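Local coordinates for nicotinamide riboside transporter PnuC (Neisseria mucosa ATCC 25996, PDB 4QTN), which probably transports the vitamin B3 form nicotinamide riboside across the bacterial inner membrane as a homotrimer, at residues S73-V78 with M89-V94; V140-Y145 with T163-I168. All blocks are in the same frame, centred on the assembly; numbering follows the deposited sequence.

How the contacts relate
Both contacts join neighbouring transmembrane helices and follow one another along the chain without nesting or crossing. From the N terminus, contact 1 comes first: ten residues separate its segments, and it closes the short turn 81-84 between helix 64-80 and helix 85-107. The chain then runs through helix 128-147 into helix 158-175, where contact 2 closes the connection 148-157, with 17 residues between its segments. The contact centres lie about 17 Å apart, yet helix 85-107 bridges them. Selenomethionine M89 packs its SE 3.6 Å from Y145 OH, while L90 CD1 lies 3.5 Å from S167 CB and its CG faces V164. Contact 1 thus backs onto contact 2, joining four consecutive helices.

Contact 1: S73-V78 with M89-V94; sequences SLYAYV and MLNLLV
Y75 and N91 are brought together by their first torsions. CG of Y75 stands anti to the backbone N (chi1 174°), which carries the ring toward helix 85-107, whereas CG of N91 is turned beside its own N (chi1 -73°) and reaches the ring edge. The amide nitrogen ND2 of N91 sits near the ring plane, 3.3 Å from Y75 CE2, while N91 OD1 lies 3.3 Å from Y75 CD2. The two side chains cross at about a right angle, with ring and amide planes 47° apart. A76, next in the helix, points its CB toward the other helix, meeting N91 CB at 3.7 Å and L92 CB at 4.2 Å. This small side chain is consistent with the close approach of the roughly antiparallel helices, 8.2 Å between the axes of the short segments.

The polar ends are held elsewhere. N91 ND2 is hydrogen-bonded to the carbonyl O of E87, one turn earlier, and Y75 OH to E87 OE1 and W196 NE1. The N91 side chain lies about 5 Å from bound nicotinamide riboside; E87 holds both groups by hydrogen bonds, consistent with a second-shell role for N91 next to the pocket.

Contact 2: V140-Y145 with T163-I168; sequences VGTSVY and TVVVSI
Y145 and V164 meet at the phenol end of the tyrosine, where V164 CG1 lies 3.8 Å from Y145 OH and 4.0 Å from Y145 CZ. The methyl approaches the ring obliquely, and the two side chains cross at about a right angle. One turn back along helix 128-147, T142 makes the second touch: its OG1 lies 3.8 Å from V165 CG2, with CG1 of the same valine a little farther off. The G141 carbonyl O comes to 4.4 Å from V165 CG2, so this methyl reaches toward the backbone of the facing helix as well.

With CG of Y145 anti to the backbone N (chi1 178°) the ring is carried out to V164, while V165 packs against T142 and G141. The axes of the short segments pass 10.5 Å apart with an angle of 123° between their N-to-C directions, and few side chains bridge them.

Beyond this shell, the hydroxyl of T142 donates to the carbonyl O of S138, one turn earlier in its own helix, which is consistent with the position of OG1 beside the V165 methyls. V35 and F36 of a neighbouring subunit pack on T142 and Y145, and I29 of that subunit on V166. Within the chain, S167 OG is hydrogen-bonded to Y95 OH, whose residue lines the nicotinamide riboside pocket, and T163 OG1 is weakly hydrogen-bonded to E87 OE2. V164 itself is about 11 Å from the substrate, measured from its side chain. The contact is therefore van der Waals, valine methyls against oxygen-bearing groups, with the T142 hydroxyl hydrogen-bonded inside its own helix; this packing joins helix 158-175, which contributes to the pocket, to helix 128-147 at the trimer interface.

Contact 1: S73-V78 with M89-V94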
ATOM      1  N   SER C  73     -21.761 -12.029  10.548  1.00123.52           N
ATOM      2  CA  SER C  73     -23.160 -11.794  10.914  1.00124.26           C
ATOM      3  C   SER C  73     -23.300 -10.371  11.387  1.00122.42           C
ATOM      4  O   SER C  73     -23.957  -9.544  10.739  1.00118.73           O
ATOM      5  CB  SER C  73     -23.593 -12.758  12.020  1.00123.61           C
ATOM      6  OG  SER C  73     -23.375 -14.100  11.634  1.00120.85           O
ATOM      7  N   LEU C  74     -22.643 -10.078  12.502  1.00120.36           N
ATOM      8  CA  LEU C  74     -22.534  -8.726  12.986  1.00122.78           C
ATOM      9  C   LEU C  74     -22.266  -7.742  11.839  1.00119.68           C
ATOM     10  O   LEU C  74     -23.082  -6.846  11.577  1.00116.68           O
ATOM     11  CB  LEU C  74     -21.446  -8.634  14.060  1.00122.25           C
ATOM     12  CG  LEU C  74     -21.678  -9.495  15.316  1.00126.91           C
ATOM     13  CD1 LEU C  74     -20.573  -9.279  16.339  1.00125.27           C
ATOM     14  CD2 LEU C  74     -23.041  -9.223  15.934  1.00131.06           C
ATOM     15  N   TYR C  75     -21.146  -7.934  11.137  1.00116.57           N
ATOM     16  CA  TYR C  75     -20.764  -7.036  10.042  1.00116.92           C
ATOM     17  C   TYR C  75     -21.918  -6.854   9.074  1.00126.15           C
ATOM     18  O   TYR C  75     -22.155  -5.747   8.582  1.00127.36           O
ATOM     19  CB  TYR C  75     -19.516  -7.551   9.313  1.00114.69           C
ATOM     20  CG  TYR C  75     -19.122  -6.767   8.059  1.00116.53           C
ATOM     21  CD1 TYR C  75     -18.254  -5.679   8.131  1.00118.36           C
ATOM     22  CD2 TYR C  75     -19.580  -7.151   6.803  1.00119.71           C
ATOM     23  CE1 TYR C  75     -17.884  -4.976   6.985  1.00118.92           C
ATOM     24  CE2 TYR C  75     -19.223  -6.451   5.658  1.00120.37           C
ATOM     25  CZ  TYR C  75     -18.375  -5.373   5.755  1.00118.66           C
ATOM     26  OH  TYR C  75     -18.029  -4.690   4.624  1.00122.20           O
ATOM     27  N   ALA C  76     -22.660  -7.931   8.825  1.00133.28           N
ATOM     28  CA  ALA C  76     -23.787  -7.863   7.894  1.00144.22           C
ATOM     29  C   ALA C  76     -24.812  -6.843   8.374  1.00145.22           C
ATOM     30  O   ALA C  76     -25.316  -6.033   7.592  1.00143.83           O
ATOM     31  CB  ALA C  76     -24.427  -9.234   7.715  1.00153.48           C
ATOM     32  N   TYR C  77     -25.092  -6.872   9.671  1.00142.38           N
ATOM     33  CA  TYR C  77     -26.011  -5.926  10.280  1.00146.18           C
ATOM     34  C   TYR C  77     -25.434  -4.509  10.171  1.00140.17           C
ATOM     35  O   TYR C  77     -26.041  -3.623   9.560  1.00138.93           O
ATOM     36  CB  TYR C  77     -26.258  -6.322  11.743  1.00148.92           C
ATOM     37  CG  TYR C  77     -27.117  -5.372  12.535  1.00151.90           C
ATOM     38  CD1 TYR C  77     -28.496  -5.441  12.473  1.00161.08           C
ATOM     39  CD2 TYR C  77     -26.542  -4.436  13.388  1.00150.30           C
ATOM     40  CE1 TYR C  77     -29.286  -4.582  13.215  1.00172.84           C
ATOM     41  CE2 TYR C  77     -27.317  -3.573  14.134  1.00158.95           C
ATOM     42  CZ  TYR C  77     -28.688  -3.646  14.047  1.00171.16           C
ATOM     43  OH  TYR C  77     -29.467  -2.788  14.798  1.00183.19           O
ATOM     44  N   VAL C  78     -24.222  -4.335  10.694  1.00132.83           N
ATOM     45  CA  VAL C  78     -23.561  -3.035  10.738  1.00131.19           C
ATOM     46  C   VAL C  78     -23.381  -2.414   9.347  1.00132.65           C
ATOM     47  O   VAL C  78     -23.415  -1.198   9.211  1.00138.12           O
ATOM     48  CB  VAL C  78     -22.191  -3.117  11.464  1.00129.69           C
ATOM     49  CG1 VAL C  78     -21.474  -1.769  11.443  1.00129.08           C
ATOM     50  CG2 VAL C  78     -22.369  -3.613  12.896  1.00127.69           C
HETATM   51  N   MSE C  89     -25.951  -8.115   1.907  1.00163.80           N
HETATM   52  CA  MSE C  89     -26.536  -9.330   1.321  1.00159.72           C
HETATM   53  C   MSE C  89     -25.468 -10.379   1.150  1.00149.38           C
HETATM   54  O   MSE C  89     -25.737 -11.580   1.268  1.00144.52           O
HETATM   55  CB  MSE C  89     -27.250  -9.043  -0.006  1.00169.71           C
HETATM   56  CG  MSE C  89     -26.408  -8.208  -0.968  1.00180.94           C
HETATM   57 SE   MSE C  89     -27.324  -8.030  -2.710  1.00208.37          SE
HETATM   58  CE  MSE C  89     -27.953  -6.164  -2.543  1.00210.16           C
ATOM     59  N   LEU C  90     -24.234  -9.928   0.901  1.00143.98           N
ATOM     60  CA  LEU C  90     -23.088 -10.828   0.701  1.00133.44           C
ATOM     61  C   LEU C  90     -22.769 -11.639   1.960  1.00131.69           C
ATOM     62  O   LEU C  90     -22.716 -12.868   1.907  1.00132.49           O
ATOM     63  CB  LEU C  90     -21.851 -10.039   0.255  1.00126.92           C
ATOM     64  CG  LEU C  90     -20.719 -10.728  -0.527  1.00120.26           C
ATOM     65  CD1 LEU C  90     -19.406 -10.016  -0.251  1.00118.15           C
ATOM     66  CD2 LEU C  90     -20.586 -12.211  -0.220  1.00112.88           C
ATOM     67  N   ASN C  91     -22.557 -10.948   3.086  1.00132.85           N
ATOM     68  CA  ASN C  91     -22.229 -11.612   4.348  1.00130.51           C
ATOM     69  C   ASN C  91     -23.349 -12.510   4.859  1.00134.80           C
ATOM     70  O   ASN C  91     -23.100 -13.657   5.244  1.00133.95           O
ATOM     71  CB  ASN C  91     -21.823 -10.603   5.421  1.00132.14           C
ATOM     72  CG  ASN C  91     -20.441 -10.020   5.182  1.00133.79           C
ATOM     73  OD1 ASN C  91     -19.474 -10.351   5.878  1.00132.51           O
ATOM     74  ND2 ASN C  91     -20.340  -9.141   4.195  1.00138.35           N
ATOM     75  N   LEU C  92     -24.586 -12.005   4.830  1.00139.12           N
ATOM     76  CA  LEU C  92     -25.735 -12.755   5.372  1.00139.99           C
ATOM     77  C   LEU C  92     -26.103 -14.026   4.559  1.00140.34           C
ATOM     78  O   LEU C  92     -26.197 -15.119   5.123  1.00139.06           O
ATOM     79  CB  LEU C  92     -26.956 -11.845   5.551  1.00142.35           C
ATOM     80  CG  LEU C  92     -28.057 -12.384   6.469  1.00142.65           C
ATOM     81  CD1 LEU C  92     -27.550 -12.508   7.894  1.00138.78           C
ATOM     82  CD2 LEU C  92     -29.293 -11.503   6.415  1.00150.13           C
ATOM     83  N   LEU C  93     -26.285 -13.877   3.243  1.00142.52           N
ATOM     84  CA  LEU C  93     -26.701 -15.004   2.393  1.00142.73           C
ATOM     85  C   LEU C  93     -25.562 -15.971   2.030  1.00140.85           C
ATOM     86  O   LEU C  93     -25.783 -17.169   1.953  1.00145.84           O
ATOM     87  CB  LEU C  93     -27.387 -14.520   1.108  1.00146.72           C
ATOM     88  CG  LEU C  93     -28.225 -13.241   1.107  1.00154.30           C
ATOM     89  CD1 LEU C  93     -28.791 -13.007  -0.284  1.00162.62           C
ATOM     90  CD2 LEU C  93     -29.342 -13.285   2.137  1.00157.66           C
ATOM     91  N   VAL C  94     -24.362 -15.442   1.775  1.00136.21           N
ATOM     92  CA  VAL C  94     -23.246 -16.256   1.260  1.00127.96           C
ATOM     93  C   VAL C  94     -22.267 -16.702   2.354  1.00128.47           C
ATOM     94  O   VAL C  94     -22.055 -17.898   2.541  1.00130.42           O
ATOM     95  CB  VAL C  94     -22.479 -15.533   0.127  1.00126.65           C
ATOM     96  CG1 VAL C  94     -21.215 -16.289  -0.241  1.00121.38           C
ATOM     97  CG2 VAL C  94     -23.362 -15.380  -1.090  1.00132.00           C
TER

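Contact 2: V140-Y145 with T163-I168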
ATOM      1  N   VAL C 140     -18.602 -14.481 -16.664  1.00128.08           N
ATOM      2  CA  VAL C 140     -19.872 -15.145 -16.964  1.00128.97           C
ATOM      3  C   VAL C 140     -20.918 -14.848 -15.871  1.00129.24           C
ATOM      4  O   VAL C 140     -21.985 -14.272 -16.148  1.00132.70           O
ATOM      5  CB  VAL C 140     -19.670 -16.674 -17.074  1.00128.86           C
ATOM      6  CG1 VAL C 140     -21.007 -17.407 -17.034  1.00134.33           C
ATOM      7  CG2 VAL C 140     -18.891 -17.021 -18.332  1.00130.03           C
ATOM      8  N   GLY C 141     -20.592 -15.230 -14.634  1.00121.45           N
ATOM      9  CA  GLY C 141     -21.515 -15.113 -13.514  1.00121.63           C
ATOM     10  C   GLY C 141     -21.681 -13.692 -12.991  1.00125.65           C
ATOM     11  O   GLY C 141     -22.300 -13.478 -11.952  1.00128.16           O
ATOM     12  N   THR C 142     -21.108 -12.724 -13.695  1.00127.06           N
ATOM     13  CA  THR C 142     -21.383 -11.322 -13.413  1.00126.81           C
ATOM     14  C   THR C 142     -22.706 -10.974 -14.056  1.00134.93           C
ATOM     15  O   THR C 142     -23.578 -10.365 -13.417  1.00135.01           O
ATOM     16  CB  THR C 142     -20.277 -10.407 -13.970  1.00124.33           C
ATOM     17  OG1 THR C 142     -19.029 -10.782 -13.406  1.00119.25           O
ATOM     18  CG2 THR C 142     -20.547  -8.963 -13.624  1.00127.67           C
ATOM     19  N   SER C 143     -22.857 -11.401 -15.324  1.00142.96           N
ATOM     20  CA  SER C 143     -24.110 -11.263 -16.089  1.00151.14           C
ATOM     21  C   SER C 143     -25.247 -11.998 -15.388  1.00155.08           C
ATOM     22  O   SER C 143     -26.418 -11.617 -15.509  1.00162.87           O
ATOM     23  CB  SER C 143     -23.940 -11.814 -17.514  1.00151.71           C
ATOM     24  OG  SER C 143     -22.667 -11.491 -18.058  1.00147.47           O
ATOM     25  N   VAL C 144     -24.888 -13.051 -14.648  1.00151.80           N
ATOM     26  CA  VAL C 144     -25.852 -13.837 -13.864  1.00148.87           C
ATOM     27  C   VAL C 144     -26.215 -13.132 -12.538  1.00146.04           C
ATOM     28  O   VAL C 144     -27.311 -13.319 -12.009  1.00147.41           O
ATOM     29  CB  VAL C 144     -25.324 -15.278 -13.600  1.00143.97           C
ATOM     30  CG1 VAL C 144     -26.218 -16.023 -12.614  1.00142.12           C
ATOM     31  CG2 VAL C 144     -25.190 -16.048 -14.914  1.00142.65           C
ATOM     32  N   TYR C 145     -25.299 -12.306 -12.029  1.00140.58           N
ATOM     33  CA  TYR C 145     -25.567 -11.511 -10.836  1.00141.43           C
ATOM     34  C   TYR C 145     -26.298 -10.194 -11.182  1.00151.63           C
ATOM     35  O   TYR C 145     -26.804  -9.506 -10.294  1.00158.62           O
ATOM     36  CB  TYR C 145     -24.264 -11.244 -10.064  1.00135.05           C
ATOM     37  CG  TYR C 145     -24.428 -10.388  -8.818  1.00136.19           C
ATOM     38  CD1 TYR C 145     -25.103 -10.872  -7.694  1.00136.34           C
ATOM     39  CD2 TYR C 145     -23.896  -9.088  -8.764  1.00141.69           C
ATOM     40  CE1 TYR C 145     -25.254 -10.089  -6.558  1.00144.23           C
ATOM     41  CE2 TYR C 145     -24.038  -8.296  -7.635  1.00147.60           C
ATOM     42  CZ  TYR C 145     -24.718  -8.795  -6.533  1.00151.63           C
ATOM     43  OH  TYR C 145     -24.866  -8.011  -5.402  1.00161.38           O
ATOM     44  N   THR C 163     -17.017  -5.501  -6.110  1.00116.02           N
ATOM     45  CA  THR C 163     -16.491  -6.129  -4.918  1.00120.53           C
ATOM     46  C   THR C 163     -17.311  -7.373  -4.490  1.00119.30           C
ATOM     47  O   THR C 163     -16.826  -8.209  -3.723  1.00127.34           O
ATOM     48  CB  THR C 163     -16.268  -5.109  -3.757  1.00124.55           C
ATOM     49  OG1 THR C 163     -16.429  -5.752  -2.483  1.00127.45           O
ATOM     50  CG2 THR C 163     -17.236  -3.959  -3.863  1.00135.58           C
ATOM     51  N   VAL C 164     -18.500  -7.549  -5.053  1.00113.71           N
ATOM     52  CA  VAL C 164     -19.321  -8.691  -4.644  1.00118.05           C
ATOM     53  C   VAL C 164     -19.085 -10.015  -5.401  1.00118.68           C
ATOM     54  O   VAL C 164     -19.014 -11.075  -4.776  1.00116.09           O
ATOM     55  CB  VAL C 164     -20.808  -8.354  -4.561  1.00125.38           C
ATOM     56  CG1 VAL C 164     -21.608  -9.602  -4.183  1.00124.43           C
ATOM     57  CG2 VAL C 164     -21.026  -7.256  -3.535  1.00130.24           C
ATOM     58  N   VAL C 165     -18.962  -9.953  -6.732  1.00119.05           N
ATOM     59  CA  VAL C 165     -18.518 -11.123  -7.524  1.00113.60           C
ATOM     60  C   VAL C 165     -17.168 -11.615  -6.987  1.00107.84           C
ATOM     61  O   VAL C 165     -17.030 -12.776  -6.576  1.00104.63           O
ATOM     62  CB  VAL C 165     -18.382 -10.780  -9.042  1.00114.18           C
ATOM     63  CG1 VAL C 165     -17.483 -11.787  -9.758  1.00109.49           C
ATOM     64  CG2 VAL C 165     -19.747 -10.716  -9.708  1.00118.66           C
ATOM     65  N   VAL C 166     -16.197 -10.702  -6.955  1.00103.88           N
ATOM     66  CA  VAL C 166     -14.833 -11.013  -6.555  1.00 99.90           C
ATOM     67  C   VAL C 166     -14.822 -11.684  -5.193  1.00 98.48           C
ATOM     68  O   VAL C 166     -14.175 -12.711  -5.016  1.00100.49           O
ATOM     69  CB  VAL C 166     -13.931  -9.742  -6.570  1.00105.76           C
ATOM     70  CG1 VAL C 166     -12.587 -10.006  -5.925  1.00101.45           C
ATOM     71  CG2 VAL C 166     -13.734  -9.238  -7.995  1.00107.17           C
ATOM     72  N   SER C 167     -15.605 -11.155  -4.257  1.00104.18           N
ATOM     73  CA  SER C 167     -15.696 -11.751  -2.914  1.00112.41           C
ATOM     74  C   SER C 167     -16.248 -13.185  -2.871  1.00114.10           C
ATOM     75  O   SER C 167     -15.813 -13.987  -2.037  1.00107.21           O
ATOM     76  CB  SER C 167     -16.475 -10.855  -1.960  1.00118.99           C
ATOM     77  OG  SER C 167     -15.590 -10.157  -1.096  1.00126.93           O
ATOM     78  N   ILE C 168     -17.212 -13.499  -3.752  1.00116.69           N
ATOM     79  CA  ILE C 168     -17.772 -14.864  -3.821  1.00109.43           C
ATOM     80  C   ILE C 168     -16.737 -15.834  -4.355  1.00105.71           C
ATOM     81  O   ILE C 168     -16.447 -16.831  -3.712  1.00107.64           O
ATOM     82  CB  ILE C 168     -19.064 -14.948  -4.668  1.00111.63           C
ATOM     83  CG1 ILE C 168     -20.084 -13.913  -4.193  1.00115.22           C
ATOM     84  CG2 ILE C 168     -19.665 -16.356  -4.599  1.00108.67           C
ATOM     85  CD1 ILE C 168     -21.102 -13.529  -5.244  1.00120.79           C
TER